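Local structure of geranyltranstransferase (Methylococcus capsulatus, 3TS7) at residues A208-R213 with A281-E286; D215-C220 with E292-I297. The protein probably condenses isopentenyl diphosphate with allylic diphosphates to build farnesyl diphosphate, in a reaction that depends on magnesium. One frame throughout, in Å; residues are numbered along the deposited sequence.

Contact 1: A208-R213 with A281-E286; sequences AEQFDR and AGFGPE. With PO4 (phosphate ion), chain G.
Q210 and F283 meet in a surface contact between the first turns of helix 208-237 and the loop joining helix 262-279 to helix 288-298, a worked example of side chains at a helix start lying against an inter-helix connection in an all-helical isoprenoid synthase fold. The carboxamide of Q210 arrives at the edge of the phenyl ring, its plane nearly perpendicular to it (84°), and NE2 lies 3.2 Å from F283 CE2. The aliphatic part of the glutamine follows, with Q210 CG 4.0 Å from F283 CZ. Because the chain runs extended beyond CG (chi2 -167°), the amide reaches past the ring to a phosphate ion, probably from the crystallisation liquor, and Q210 NE2 donates a short, nearly straight hydrogen bond to its O3 (2.6 Å, 163°). That oxygen also lies in the plane of the F283 ring, at its edge, and R203 binds the same ion.

One turn further on, R213 lays a face of its guanidinium over G282, NH2 standing 3.6 Å from G282 N. The A281 methyl is a further neighbour of NH2, which also makes a weak hydrogen bond to the carbonyl oxygen of S279. E209 helps fix the rotation of this group: its OE1 accepts from both NE (2.8 Å) and NH1 of R213, nearly in the guanidinium plane, so the salt bridge grips the arginine side-on through a single oxygen. Replacing R213 by an alanine would probably leave E209 without its charged mate and the backbone at G282 less covered.

The surroundings complete the junction: F283 and Q210 both rest on I65 of helix 53-65, R291 of helix 288-298 binds the carbonyls of F283 and G284, and F211 turns to helix 177-201.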
loop_
_atom_site.group_PDB
_atom_site.type_symbol
_atom_site.label_atom_id
_atom_site.label_comp_id
_atom_site.label_asym_id
_atom_site.label_seq_id
_atom_site.Cartn_x
_atom_site.Cartn_y
_atom_site.Cartn_z
ATOM N N ALA B 208 -15.076 -13.596 -20.630
ATOM C CA ALA B 208 -15.234 -12.186 -20.247
ATOM C C ALA B 208 -16.637 -11.906 -19.715
ATOM O O ALA B 208 -16.809 -11.099 -18.795
ATOM C CB ALA B 208 -14.928 -11.273 -21.440
ATOM N N GLU B 209 -17.638 -12.584 -20.285
ATOM C CA GLU B 209 -19.018 -12.447 -19.814
ATOM C C GLU B 209 -19.195 -12.872 -18.361
ATOM O O GLU B 209 -20.010 -12.295 -17.654
ATOM C CB GLU B 209 -20.029 -13.177 -20.714
ATOM C CG GLU B 209 -21.448 -12.673 -20.511
ATOM C CD GLU B 209 -22.541 -13.547 -21.108
ATOM O OE1 GLU B 209 -23.652 -13.542 -20.522
ATOM O OE2 GLU B 209 -22.309 -14.209 -22.149
ATOM N N GLN B 210 -18.432 -13.852 -17.895
ATOM C CA GLN B 210 -18.553 -14.260 -16.496
ATOM C C GLN B 210 -17.896 -13.259 -15.552
ATOM O O GLN B 210 -18.442 -12.974 -14.482
ATOM C CB GLN B 210 -18.007 -15.671 -16.276
ATOM C CG GLN B 210 -18.842 -16.723 -17.031
ATOM C CD GLN B 210 -18.550 -18.138 -16.597
ATOM O OE1 GLN B 210 -18.747 -19.085 -17.356
ATOM N NE2 GLN B 210 -18.084 -18.297 -15.378
ATOM N N PHE B 211 -16.726 -12.743 -15.948
ATOM C CA PHE B 211 -16.109 -11.609 -15.229
ATOM C C PHE B 211 -17.155 -10.512 -15.015
ATOM O O PHE B 211 -17.406 -10.118 -13.867
ATOM C CB PHE B 211 -14.971 -10.977 -16.035
ATOM C CG PHE B 211 -13.626 -11.634 -15.855
ATOM C CD1 PHE B 211 -13.198 -12.621 -16.740
ATOM C CD2 PHE B 211 -12.760 -11.218 -14.837
ATOM C CE1 PHE B 211 -11.927 -13.222 -16.607
ATOM C CE2 PHE B 211 -11.482 -11.799 -14.692
ATOM C CZ PHE B 211 -11.068 -12.814 -15.577
ATOM N N ASP B 212 -17.722 -10.036 -16.130
ATOM C CA ASP B 212 -18.641 -8.867 -16.159
ATOM C C ASP B 212 -19.875 -9.089 -15.316
ATOM O O ASP B 212 -20.283 -8.202 -14.576
ATOM C CB ASP B 212 -19.070 -8.517 -17.594
ATOM C CG ASP B 212 -17.894 -8.159 -18.497
ATOM O OD1 ASP B 212 -18.108 -8.037 -19.721
ATOM O OD2 ASP B 212 -16.754 -8.010 -17.998
ATOM N N ARG B 213 -20.476 -10.281 -15.413
ATOM C CA ARG B 213 -21.671 -10.575 -14.602
ATOM C C ARG B 213 -21.370 -10.590 -13.121
ATOM O O ARG B 213 -22.127 -10.057 -12.312
ATOM C CB ARG B 213 -22.297 -11.919 -14.988
ATOM C CG ARG B 213 -22.997 -11.933 -16.326
ATOM C CD ARG B 213 -23.588 -13.335 -16.584
ATOM N NE ARG B 213 -24.407 -13.358 -17.791
ATOM C CZ ARG B 213 -25.725 -13.169 -17.816
ATOM N NH1 ARG B 213 -26.374 -13.202 -18.975
ATOM N NH2 ARG B 213 -26.398 -12.949 -16.691
ATOM N N ALA B 281 -27.777 -15.034 -13.641
ATOM C CA ALA B 281 -28.521 -15.854 -14.630
ATOM C C ALA B 281 -27.627 -16.726 -15.529
ATOM O O ALA B 281 -28.088 -17.703 -16.136
ATOM C CB ALA B 281 -29.427 -14.944 -15.503
ATOM N N GLY B 282 -26.344 -16.391 -15.611
ATOM C CA GLY B 282 -25.409 -17.195 -16.396
ATOM C C GLY B 282 -24.886 -18.402 -15.632
ATOM O O GLY B 282 -24.083 -19.179 -16.151
ATOM N N PHE B 283 -25.342 -18.568 -14.403
ATOM C CA PHE B 283 -24.931 -19.690 -13.575
ATOM C C PHE B 283 -26.129 -20.493 -13.094
ATOM O O PHE B 283 -27.224 -19.955 -12.954
ATOM C CB PHE B 283 -24.157 -19.177 -12.371
ATOM C CG PHE B 283 -22.924 -18.391 -12.739
ATOM C CD1 PHE B 283 -22.979 -17.000 -12.870
ATOM C CD2 PHE B 283 -21.721 -19.045 -12.975
ATOM C CE1 PHE B 283 -21.830 -16.270 -13.237
ATOM C CE2 PHE B 283 -20.575 -18.328 -13.326
ATOM C CZ PHE B 283 -20.626 -16.951 -13.463
ATOM N N GLY B 284 -25.900 -21.773 -12.810
ATOM C CA GLY B 284 -26.937 -22.646 -12.271
ATOM C C GLY B 284 -26.892 -22.717 -10.760
ATOM O O GLY B 284 -26.573 -21.707 -10.107
ATOM N N PRO B 285 -27.195 -23.914 -10.177
ATOM C CA PRO B 285 -27.224 -24.032 -8.713
ATOM C C PRO B 285 -25.859 -23.855 -8.026
ATOM O O PRO B 285 -25.837 -23.622 -6.818
ATOM C CB PRO B 285 -27.776 -25.461 -8.473
ATOM C CG PRO B 285 -27.432 -26.193 -9.689
ATOM C CD PRO B 285 -27.597 -25.180 -10.816
ATOM N N GLU B 286 -24.754 -23.929 -8.780
ATOM C CA GLU B 286 -23.401 -23.584 -8.230
ATOM C C GLU B 286 -23.340 -22.139 -7.747
ATOM O O GLU B 286 -22.457 -21.780 -6.957
ATOM C CB GLU B 286 -22.227 -23.735 -9.225
ATOM C CG GLU B 286 -22.403 -24.467 -10.551
ATOM C CD GLU B 286 -23.371 -23.790 -11.508
ATOM O OE1 GLU B 286 -23.034 -22.823 -12.242
ATOM O OE2 GLU B 286 -24.501 -24.277 -11.523
HETATM P P PO4 G . -17.068 -21.681 -14.943
HETATM O O1 PO4 G . -15.647 -21.564 -14.412
HETATM O O2 PO4 G . -17.629 -23.048 -14.595
HETATM O O3 PO4 G . -17.959 -20.628 -14.316
HETATM O O4 PO4 G . -17.026 -21.465 -16.447
#

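Contact 2: D215-C220 with E292-I297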
loop_
_atom_site.group_PDB
_atom_site.type_symbol
_atom_site.label_atom_id
_atom_site.label_comp_id
_atom_site.label_asym_id
_atom_site.label_seq_id
_atom_site.Cartn_x
_atom_site.Cartn_y
_atom_site.Cartn_z
ATOM N N ASP B 215 -18.781 -9.203 -11.603
ATOM C CA ASP B 215 -18.518 -7.785 -11.278
ATOM C C ASP B 215 -19.804 -6.972 -11.061
ATOM O O ASP B 215 -19.920 -6.235 -10.063
ATOM C CB ASP B 215 -17.665 -7.118 -12.351
ATOM C CG ASP B 215 -17.308 -5.695 -11.972
ATOM O OD1 ASP B 215 -16.634 -5.490 -10.931
ATOM O OD2 ASP B 215 -17.741 -4.787 -12.682
ATOM N N HIS B 216 -20.776 -7.121 -11.966
ATOM C CA HIS B 216 -22.101 -6.473 -11.756
ATOM C C HIS B 216 -22.806 -6.954 -10.501
ATOM O O HIS B 216 -23.384 -6.144 -9.770
ATOM C CB HIS B 216 -23.013 -6.592 -12.994
ATOM C CG HIS B 216 -24.094 -5.552 -13.028
ATOM N ND1 HIS B 216 -23.823 -4.203 -13.132
ATOM C CD2 HIS B 216 -25.441 -5.656 -12.937
ATOM C CE1 HIS B 216 -24.956 -3.524 -13.113
ATOM N NE2 HIS B 216 -25.953 -4.381 -13.000
ATOM N N TYR B 217 -22.728 -8.260 -10.208
ATOM C CA TYR B 217 -23.220 -8.794 -8.929
ATOM C C TYR B 217 -22.542 -8.071 -7.761
ATOM O O TYR B 217 -23.198 -7.655 -6.779
ATOM C CB TYR B 217 -22.965 -10.325 -8.852
ATOM C CG TYR B 217 -23.109 -10.929 -7.488
ATOM C CD1 TYR B 217 -24.350 -11.391 -7.030
ATOM C CD2 TYR B 217 -22.013 -11.047 -6.638
ATOM C CE1 TYR B 217 -24.482 -11.940 -5.771
ATOM C CE2 TYR B 217 -22.137 -11.599 -5.383
ATOM C CZ TYR B 217 -23.368 -12.055 -4.955
ATOM O OH TYR B 217 -23.489 -12.594 -3.695
ATOM N N ALA B 218 -21.217 -7.954 -7.858
ATOM C CA ALA B 218 -20.404 -7.335 -6.801
ATOM C C ALA B 218 -20.762 -5.851 -6.595
ATOM O O ALA B 218 -21.000 -5.408 -5.450
ATOM C CB ALA B 218 -18.901 -7.512 -7.132
ATOM N N LYS B 219 -20.872 -5.135 -7.708
ATOM C CA LYS B 219 -21.242 -3.702 -7.717
ATOM C C LYS B 219 -22.616 -3.463 -7.081
ATOM O O LYS B 219 -22.775 -2.581 -6.220
ATOM C CB LYS B 219 -21.220 -3.154 -9.150
ATOM C CG LYS B 219 -21.593 -1.666 -9.236
ATOM C CD LYS B 219 -21.531 -1.150 -10.647
ATOM C CE LYS B 219 -21.663 0.376 -10.678
ATOM N NZ LYS B 219 -21.520 0.864 -12.072
ATOM N N CYS B 220 -23.593 -4.292 -7.473
ATOM C CA CYS B 220 -24.963 -4.169 -6.963
ATOM C C CYS B 220 -25.068 -4.523 -5.482
ATOM O O CYS B 220 -25.732 -3.813 -4.738
ATOM C CB CYS B 220 -25.954 -4.979 -7.825
ATOM S SG CYS B 220 -26.080 -4.420 -9.521
ATOM N N GLU B 292 -27.653 -16.631 -1.871
ATOM C CA GLU B 292 -27.879 -16.519 -0.440
ATOM C C GLU B 292 -26.962 -15.492 0.229
ATOM O O GLU B 292 -27.360 -14.810 1.193
ATOM C CB GLU B 292 -27.686 -17.886 0.227
ATOM C CG GLU B 292 -28.728 -18.920 -0.206
ATOM C CD GLU B 292 -30.124 -18.630 0.346
ATOM O OE1 GLU B 292 -31.113 -18.916 -0.360
ATOM O OE2 GLU B 292 -30.240 -18.119 1.482
ATOM N N LEU B 293 -25.727 -15.411 -0.256
ATOM C CA LEU B 293 -24.772 -14.438 0.268
ATOM C C LEU B 293 -25.232 -12.987 -0.020
ATOM O O LEU B 293 -25.097 -12.122 0.843
ATOM C CB LEU B 293 -23.371 -14.696 -0.292
ATOM C CG LEU B 293 -22.227 -13.879 0.316
ATOM C CD1 LEU B 293 -22.068 -14.164 1.827
ATOM C CD2 LEU B 293 -20.930 -14.146 -0.435
ATOM N N ALA B 294 -25.787 -12.744 -1.214
ATOM C CA ALA B 294 -26.428 -11.456 -1.528
ATOM C C ALA B 294 -27.425 -11.015 -0.447
ATOM O O ALA B 294 -27.289 -9.919 0.108
ATOM C CB ALA B 294 -27.084 -11.495 -2.882
ATOM N N ARG B 295 -28.381 -11.879 -0.109
ATOM C CA ARG B 295 -29.370 -11.566 0.933
ATOM C C ARG B 295 -28.749 -11.286 2.295
ATOM O O ARG B 295 -29.106 -10.310 2.950
ATOM C CB ARG B 295 -30.458 -12.650 1.053
ATOM C CG ARG B 295 -31.376 -12.406 2.262
ATOM C CD ARG B 295 -32.503 -13.397 2.462
ATOM N NE ARG B 295 -32.081 -14.794 2.392
ATOM C CZ ARG B 295 -32.859 -15.826 2.726
ATOM N NH1 ARG B 295 -34.100 -15.617 3.157
ATOM N NH2 ARG B 295 -32.407 -17.068 2.613
ATOM N N PHE B 296 -27.818 -12.141 2.707
ATOM C CA PHE B 296 -27.145 -12.011 3.994
ATOM C C PHE B 296 -26.408 -10.669 4.144
ATOM O O PHE B 296 -26.526 -9.990 5.169
ATOM C CB PHE B 296 -26.162 -13.180 4.181
ATOM C CG PHE B 296 -25.328 -13.067 5.417
ATOM C CD1 PHE B 296 -24.035 -12.554 5.356
ATOM C CD2 PHE B 296 -25.839 -13.452 6.655
ATOM C CE1 PHE B 296 -23.261 -12.423 6.516
ATOM C CE2 PHE B 296 -25.066 -13.343 7.815
ATOM C CZ PHE B 296 -23.778 -12.820 7.745
ATOM N N ILE B 297 -25.637 -10.317 3.123
ATOM C CA ILE B 297 -24.842 -9.085 3.139
ATOM C C ILE B 297 -25.782 -7.865 3.100
ATOM O O ILE B 297 -25.661 -6.967 3.935
ATOM C CB ILE B 297 -23.824 -9.064 1.971
ATOM C CG1 ILE B 297 -22.723 -10.113 2.206
ATOM C CG2 ILE B 297 -23.223 -7.648 1.749
ATOM C CD1 ILE B 297 -21.761 -10.263 1.017
#
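Y217 bridges helix 208-237 and helix 288-298, within the all-alpha fold of the polyprenyl synthetase family, and illustrates how one long aromatic side chain can join two helices whose backbones remain well apart: the nearest CA atoms, of Y217 and A294, are 8.5 Å from each other. The tight part is small and buried. With CG anti to the backbone N (chi1 166°), the torsion carries the phenol across to the second helix, where Y217 OH comes to 3.4 Å from A294 N at an angle too poor for a hydrogen bond. Beside it the A294 methyl approaches the ring obliquely, A294 CB lying 3.9 Å from Y217 CE1, while L293 CB makes a lighter contact, 4.0 Å from Y217 OH. The buried hydroxyl is satisfied by a hydrogen bond with the carbonyl oxygen of L290, one turn before A294 in helix 288-298. S279 of helix 262-279 also touches Y217, and L293 packs on L57 and A60 of helix 53-65.

The side of helix 288-298 turned from Y217 is more open and polar. There E292 and R295, both partly exposed, pair with each other beside helix 5-27. In this salt bridge R295 NH2 donates to E292 OE2 (2.7 Å), which accepts through its syn lone pair and sits at the guanidinium edge, close to its plane.

How the contacts relate
Both contacts draw on helix 208-237, in segments that nearly follow one another, yet they illustrate how chemistry changes with depth. Contact 1 is at the surface, its centre about 21 Å from the centre of the chain; contact 2 is buried, about 11 Å from it. At the outer site the helix start meets a loop through amide, guanidinium and ring, with a bound anion; at the inner one a tyrosine reaches a second helix through mainly apolar touches and a backbone carbonyl. In each, the salt bridge lies within one segment. The loop of contact 1 leads into helix 288-298 of contact 2, and helix 53-65 borders both.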